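Local coordinates for F5/8 type C domain protein (Bacteroides ovatus, PDB 4ZRX) that probably hydrolyses alpha-L-fucosyl linkages in glycans, as a putative alpha-L-fucosidase that also carries an F5/8 type C, probably sugar-binding, domain, at residues A96-T110 against Y161-L173. Numbering follows the deposited sequence. Where two conformers were deposited one is given.
Sequences AKHHDGFCLWPTATT and YNDFFIRQLTELL. With EDO (1,2-ethanediol), chain D.
Trp105 sets its ring between its own backbone N and carbonyl carbon (chi1 76°), while Glu171 keeps CG anti to its carbonyl carbon (chi1 -69°) and runs extended off the helix, which brings its carboxylate to the indole N-H. The two planes stand 89° apart. Trp105 NE1 donates a hydrogen bond to Glu171 OE1 at 2.9 Å, staying near the indole plane but arriving from above that of the carboxylate. Thr107 OG1 donates to the syn lone pair of the same OE1 at a short 2.5 Å. The other oxygen, Glu171 OE2, takes the backbone N of Ala108 at 3.0 Å, so three donors from one loop grip a single carboxylate. Thr107 OG1 in turn accepts from the backbone N of Thr109, an ST turn, and from Thr109 OG1.

Leu172 lies across the indole: its CD2 sits 3.7 Å from Trp105 CD2, a CH-pi contact over the six-membered ring. Cys103 and Thr107 lie against the opposite face. With the indole cut back to an alanine, the face under Leu172 CD2 would be lost, probably opening a gap there and leaving Glu171 OE1 with one donor fewer.

In the beta/alpha-barrel of the alpha-L-fucosidase family domain, the loop after strand 91-97 packs here on helix 158-174, which follows the neighbouring parallel strand 140-145. One turn earlier in the helix, Gln168 spreads its amide between Lys97 at the end of the strand and Thr109 in the loop. Its OE1 receives Lys97 NZ on an in-plane lone pair at 2.8 Å, and its NE2 donates to Thr109 OG1 at 3.1 Å. Lys97 NZ also donates to Tyr161 OH and forms a salt bridge with Asp149. At the outer end, Thr109 CG2 lies 3.7 Å from Arg167 CZ, over the guanidinium face, and a water links Arg167 NH1 to Thr109 O.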
loop_
_atom_site.group_PDB
_atom_site.type_symbol
_atom_site.label_atom_id
_atom_site.label_comp_id
_atom_site.label_asym_id
_atom_site.label_seq_id
_atom_site.Cartn_x
_atom_site.Cartn_y
_atom_site.Cartn_z
ATOM N N ALA A 96 -18.216 0.342 -7.985
ATOM C CA ALA A 96 -19.541 0.244 -8.569
ATOM C C ALA A 96 -19.532 0.830 -10.004
ATOM O O ALA A 96 -20.298 0.398 -10.877
ATOM C CB ALA A 96 -20.534 0.992 -7.682
ATOM N N LYS A 97 -18.689 1.853 -10.226
ATOM C CA LYS A 97 -18.487 2.430 -11.526
ATOM C C LYS A 97 -17.077 2.984 -11.559
ATOM O O LYS A 97 -16.708 3.807 -10.737
ATOM C CB LYS A 97 -19.455 3.585 -11.811
ATOM C CG LYS A 97 -19.381 4.070 -13.277
ATOM C CD LYS A 97 -20.228 5.337 -13.475
ATOM C CE LYS A 97 -19.563 6.562 -13.011
ATOM N NZ LYS A 97 -20.363 7.780 -13.218
ATOM N N HIS A 98 -16.266 2.465 -12.495
ATOM C CA HIS A 98 -14.917 2.962 -12.713
ATOM C C HIS A 98 -14.930 3.990 -13.864
ATOM O O HIS A 98 -15.981 4.451 -14.239
ATOM C CB HIS A 98 -13.928 1.789 -12.888
ATOM C CG HIS A 98 -12.535 2.129 -12.497
ATOM N ND1 HIS A 98 -11.594 2.569 -13.392
ATOM C CD2 HIS A 98 -11.926 2.136 -11.286
ATOM C CE1 HIS A 98 -10.468 2.832 -12.761
ATOM N NE2 HIS A 98 -10.647 2.609 -11.473
ATOM N N HIS A 99 -13.750 4.447 -14.301
ATOM C CA HIS A 99 -13.662 5.610 -15.238
ATOM C C HIS A 99 -14.361 5.360 -16.553
ATOM O O HIS A 99 -14.888 6.290 -17.182
ATOM C CB HIS A 99 -12.221 5.990 -15.534
ATOM C CG HIS A 99 -11.381 6.210 -14.305
ATOM N ND1 HIS A 99 -11.868 6.810 -13.164
ATOM C CD2 HIS A 99 -10.073 5.951 -14.069
ATOM C CE1 HIS A 99 -10.898 6.880 -12.261
ATOM N NE2 HIS A 99 -9.796 6.383 -12.794
ATOM N N ASP A 100 -14.394 4.097 -16.923
ATOM C CA ASP A 100 -15.092 3.624 -18.140
ATOM C C ASP A 100 -16.593 3.837 -18.111
ATOM O O ASP A 100 -17.243 3.846 -19.162
ATOM C CB ASP A 100 -14.764 2.149 -18.358
ATOM C CG ASP A 100 -15.180 1.301 -17.222
ATOM O OD1 ASP A 100 -16.352 0.907 -17.275
ATOM O OD2 ASP A 100 -14.374 1.063 -16.293
ATOM N N GLY A 101 -17.178 4.008 -16.929
ATOM C CA GLY A 101 -18.578 4.377 -16.830
ATOM C C GLY A 101 -19.571 3.246 -16.784
ATOM O O GLY A 101 -20.793 3.492 -16.666
ATOM N N PHE A 102 -19.058 2.014 -16.860
ATOM C CA PHE A 102 -19.882 0.823 -16.768
ATOM C C PHE A 102 -20.385 0.549 -15.343
ATOM O O PHE A 102 -19.597 0.368 -14.445
ATOM C CB PHE A 102 -19.129 -0.395 -17.308
ATOM C CG PHE A 102 -19.964 -1.640 -17.296
ATOM C CD1 PHE A 102 -20.928 -1.867 -18.297
ATOM C CD2 PHE A 102 -19.797 -2.589 -16.314
ATOM C CE1 PHE A 102 -21.697 -3.035 -18.268
ATOM C CE2 PHE A 102 -20.581 -3.719 -16.302
ATOM C CZ PHE A 102 -21.507 -3.937 -17.272
ATOM N N CYS A 103 -21.694 0.587 -15.142
ATOM C CA CYS A 103 -22.271 0.447 -13.800
ATOM C C CYS A 103 -22.518 -1.008 -13.467
ATOM O O CYS A 103 -23.177 -1.732 -14.231
ATOM C CB CYS A 103 -23.556 1.231 -13.696
ATOM S SG CYS A 103 -23.253 2.966 -13.925
ATOM N N LEU A 104 -22.084 -1.413 -12.254
ATOM C CA LEU A 104 -22.304 -2.761 -11.736
ATOM C C LEU A 104 -23.674 -3.067 -11.117
ATOM O O LEU A 104 -23.892 -4.150 -10.643
ATOM C CB LEU A 104 -21.205 -3.072 -10.685
ATOM C CG LEU A 104 -19.780 -3.195 -11.194
ATOM C CD1 LEU A 104 -18.907 -3.706 -10.102
ATOM C CD2 LEU A 104 -19.700 -4.117 -12.340
ATOM N N TRP A 105 -24.582 -2.106 -11.164
ATOM C CA TRP A 105 -25.931 -2.252 -10.710
ATOM C C TRP A 105 -26.827 -1.666 -11.840
ATOM O O TRP A 105 -26.387 -0.794 -12.639
ATOM C CB TRP A 105 -26.161 -1.504 -9.409
ATOM C CG TRP A 105 -26.287 -0.008 -9.540
ATOM C CD1 TRP A 105 -27.406 0.708 -9.331
ATOM C CD2 TRP A 105 -25.235 0.968 -9.768
ATOM N NE1 TRP A 105 -27.170 2.032 -9.517
ATOM C CE2 TRP A 105 -25.846 2.230 -9.775
ATOM C CE3 TRP A 105 -23.856 0.897 -10.003
ATOM C CZ2 TRP A 105 -25.143 3.418 -10.005
ATOM C CZ3 TRP A 105 -23.151 2.076 -10.300
ATOM C CH2 TRP A 105 -23.797 3.319 -10.275
ATOM N N PRO A 106 -28.075 -2.142 -11.895
ATOM C CA PRO A 106 -29.000 -1.698 -12.975
ATOM C C PRO A 106 -29.543 -0.319 -12.685
ATOM O O PRO A 106 -30.720 -0.153 -12.259
ATOM C CB PRO A 106 -30.126 -2.732 -12.925
ATOM C CG PRO A 106 -30.132 -3.255 -11.505
ATOM C CD PRO A 106 -28.640 -3.225 -11.071
ATOM N N THR A 107 -28.712 0.672 -12.885
ATOM C CA THR A 107 -29.071 2.060 -12.668
ATOM C C THR A 107 -30.180 2.516 -13.634
ATOM O O THR A 107 -30.218 2.136 -14.791
ATOM C CB THR A 107 -27.840 2.939 -12.834
ATOM O OG1 THR A 107 -28.148 4.322 -12.624
ATOM C CG2 THR A 107 -27.175 2.782 -14.181
ATOM N N ALA A 108 -31.029 3.413 -13.163
ATOM C CA ALA A 108 -32.027 4.064 -14.036
ATOM C C ALA A 108 -31.360 5.119 -14.925
ATOM O O ALA A 108 -31.981 5.654 -15.835
ATOM C CB ALA A 108 -33.109 4.745 -13.172
ATOM N N THR A 109 -30.070 5.423 -14.707
ATOM C CA THR A 109 -29.442 6.579 -15.345
ATOM C C THR A 109 -28.860 6.327 -16.729
ATOM O O THR A 109 -28.656 7.287 -17.502
ATOM C CB THR A 109 -28.283 7.138 -14.519
ATOM O OG1 THR A 109 -27.270 6.120 -14.319
ATOM C CG2 THR A 109 -28.759 7.648 -13.199
ATOM N N THR A 110 -28.551 5.077 -17.015
ATOM C CA THR A 110 -27.825 4.738 -18.265
ATOM C C THR A 110 -28.053 3.289 -18.585
ATOM O O THR A 110 -28.342 2.481 -17.690
ATOM C CB THR A 110 -26.328 5.043 -18.145
ATOM O OG1 THR A 110 -25.628 4.682 -19.334
ATOM C CG2 THR A 110 -25.691 4.317 -16.973
ATOM N N TYR A 161 -24.440 16.455 -16.016
ATOM C CA TYR A 161 -23.652 15.352 -15.400
ATOM C C TYR A 161 -23.723 15.361 -13.883
ATOM O O TYR A 161 -23.761 14.310 -13.271
ATOM C CB TYR A 161 -22.204 15.316 -15.848
ATOM C CG TYR A 161 -21.488 14.086 -15.266
ATOM C CD1 TYR A 161 -21.642 12.839 -15.826
ATOM C CD2 TYR A 161 -20.685 14.206 -14.156
ATOM C CE1 TYR A 161 -21.004 11.729 -15.298
ATOM C CE2 TYR A 161 -20.042 13.097 -13.612
ATOM C CZ TYR A 161 -20.188 11.881 -14.186
ATOM O OH TYR A 161 -19.550 10.786 -13.632
ATOM N N ASN A 162 -23.746 16.537 -13.278
ATOM C CA ASN A 162 -23.886 16.604 -11.839
ATOM C C ASN A 162 -25.176 15.976 -11.391
ATOM O O ASN A 162 -25.189 15.197 -10.454
ATOM C CB ASN A 162 -23.727 18.033 -11.345
ATOM C CG ASN A 162 -22.268 18.491 -11.355
ATOM O OD1 ASN A 162 -21.356 17.704 -11.075
ATOM N ND2 ASN A 162 -22.048 19.758 -11.591
ATOM N N ASP A 163 -26.290 16.264 -12.086
ATOM C CA ASP A 163 -27.581 15.631 -11.751
ATOM C C ASP A 163 -27.510 14.124 -11.923
ATOM O O ASP A 163 -28.035 13.368 -11.096
ATOM C CB ASP A 163 -28.720 16.181 -12.655
ATOM C CG ASP A 163 -30.092 15.524 -12.385
ATOM O OD1 ASP A 163 -30.785 15.960 -11.432
ATOM O OD2 ASP A 163 -30.517 14.623 -13.150
ATOM N N PHE A 164 -26.918 13.707 -13.028
ATOM C CA PHE A 164 -26.758 12.286 -13.397
ATOM C C PHE A 164 -25.968 11.545 -12.304
ATOM O O PHE A 164 -26.353 10.468 -11.851
ATOM C CB PHE A 164 -25.992 12.287 -14.754
ATOM C CG PHE A 164 -25.556 10.908 -15.276
ATOM C CD1 PHE A 164 -26.390 10.138 -16.064
ATOM C CD2 PHE A 164 -24.299 10.428 -14.990
ATOM C CE1 PHE A 164 -25.943 8.895 -16.563
ATOM C CE2 PHE A 164 -23.868 9.272 -15.474
ATOM C CZ PHE A 164 -24.695 8.474 -16.235
ATOM N N PHE A 165 -24.891 12.175 -11.910
ATOM C CA PHE A 165 -24.011 11.663 -10.842
ATOM C C PHE A 165 -24.740 11.534 -9.536
ATOM O O PHE A 165 -24.655 10.515 -8.879
ATOM C CB PHE A 165 -22.788 12.521 -10.708
ATOM C CG PHE A 165 -21.651 11.866 -9.883
ATOM C CD1 PHE A 165 -20.819 10.920 -10.475
ATOM C CD2 PHE A 165 -21.499 12.153 -8.553
ATOM C CE1 PHE A 165 -19.817 10.319 -9.747
ATOM C CE2 PHE A 165 -20.473 11.574 -7.809
ATOM C CZ PHE A 165 -19.635 10.635 -8.428
ATOM N N ILE A 166 -25.530 12.559 -9.171
ATOM C CA ILE A 166 -26.292 12.476 -7.952
ATOM C C ILE A 166 -27.300 11.368 -8.068
ATOM O O ILE A 166 -27.583 10.713 -7.077
ATOM C CB ILE A 166 -26.967 13.870 -7.604
ATOM C CG1 ILE A 166 -25.858 14.817 -7.144
ATOM C CG2 ILE A 166 -28.026 13.721 -6.516
ATOM C CD1 ILE A 166 -26.295 16.265 -7.008
ATOM N N ARG A 167 -27.923 11.175 -9.253
ATOM C CA ARG A 167 -28.896 10.092 -9.347
ATOM C C ARG A 167 -28.227 8.748 -9.169
ATOM O O ARG A 167 -28.764 7.902 -8.462
ATOM C CB ARG A 167 -29.719 10.144 -10.631
ATOM C CG ARG A 167 -30.798 11.148 -10.523
ATOM C CD ARG A 167 -31.408 11.407 -11.898
ATOM N NE ARG A 167 -31.870 10.204 -12.605
ATOM C CZ ARG A 167 -31.609 9.951 -13.898
ATOM N NH1 ARG A 167 -30.821 10.755 -14.595
ATOM N NH2 ARG A 167 -32.112 8.878 -14.484
ATOM N N GLN A 168 -27.038 8.555 -9.742
ATOM C CA GLN A 168 -26.273 7.309 -9.483
ATOM C C GLN A 168 -25.916 7.086 -8.012
ATOM O O GLN A 168 -26.115 5.991 -7.434
ATOM C CB GLN A 168 -25.008 7.285 -10.321
ATOM C CG GLN A 168 -25.294 7.175 -11.803
ATOM C CD GLN A 168 -24.037 6.954 -12.650
ATOM O OE1 GLN A 168 -22.917 7.335 -12.266
ATOM N NE2 GLN A 168 -24.222 6.429 -13.839
ATOM N N LEU A 169 -25.454 8.157 -7.407
ATOM C CA LEU A 169 -25.036 8.171 -5.988
ATOM C C LEU A 169 -26.195 7.886 -5.093
ATOM O O LEU A 169 -26.094 7.145 -4.178
ATOM C CB LEU A 169 -24.374 9.491 -5.690
ATOM C CG LEU A 169 -23.867 9.740 -4.266
ATOM C CD1 LEU A 169 -22.757 8.762 -3.944
ATOM C CD2 LEU A 169 -23.411 11.182 -4.193
ATOM N N THR A 170 -27.356 8.484 -5.391
ATOM C CA THR A 170 -28.572 8.272 -4.622
ATOM C C THR A 170 -29.008 6.834 -4.706
ATOM O O THR A 170 -29.349 6.252 -3.723
ATOM C CB THR A 170 -29.676 9.234 -5.083
ATOM O OG1 THR A 170 -29.233 10.591 -4.891
ATOM C CG2 THR A 170 -30.999 8.977 -4.350
ATOM N N GLU A 171 -28.893 6.196 -5.866
ATOM C CA GLU A 171 -29.231 4.771 -5.906
ATOM C C GLU A 171 -28.340 3.945 -4.966
ATOM O O GLU A 171 -28.803 3.076 -4.158
ATOM C CB GLU A 171 -29.106 4.238 -7.343
ATOM C CG GLU A 171 -30.161 4.780 -8.247
ATOM C CD GLU A 171 -29.894 4.573 -9.723
ATOM O OE1 GLU A 171 -28.690 4.367 -10.147
ATOM O OE2 GLU A 171 -30.922 4.677 -10.482
ATOM N N LEU A 172 -27.040 4.194 -5.074
ATOM C CA LEU A 172 -26.061 3.444 -4.290
ATOM C C LEU A 172 -26.216 3.643 -2.800
ATOM O O LEU A 172 -25.950 2.726 -2.031
ATOM C CB LEU A 172 -24.620 3.766 -4.755
ATOM C CG LEU A 172 -24.236 3.346 -6.180
ATOM C CD1 LEU A 172 -22.892 3.861 -6.545
ATOM C CD2 LEU A 172 -24.256 1.846 -6.258
ATOM N N LEU A 173 -26.670 4.833 -2.431
ATOM C CA LEU A 173 -26.782 5.191 -1.024
ATOM C C LEU A 173 -28.174 4.980 -0.433
ATOM O O LEU A 173 -28.382 5.258 0.748
ATOM C CB LEU A 173 -26.336 6.637 -0.832
ATOM C CG LEU A 173 -24.880 6.970 -1.212
ATOM C CD1 LEU A 173 -24.528 8.329 -0.704
ATOM C CD2 LEU A 173 -23.865 6.003 -0.803
HETATM C C1 EDO D . -8.547 3.596 -8.019
HETATM O O1 EDO D . -8.756 2.905 -9.250
HETATM C C2 EDO D . -7.063 3.558 -7.710
HETATM O O2 EDO D . -6.337 4.078 -8.835
HETATM O O HOH W 1 -22.211 5.828 -16.582
HETATM O O HOH W 2 -29.858 9.681 -17.368
#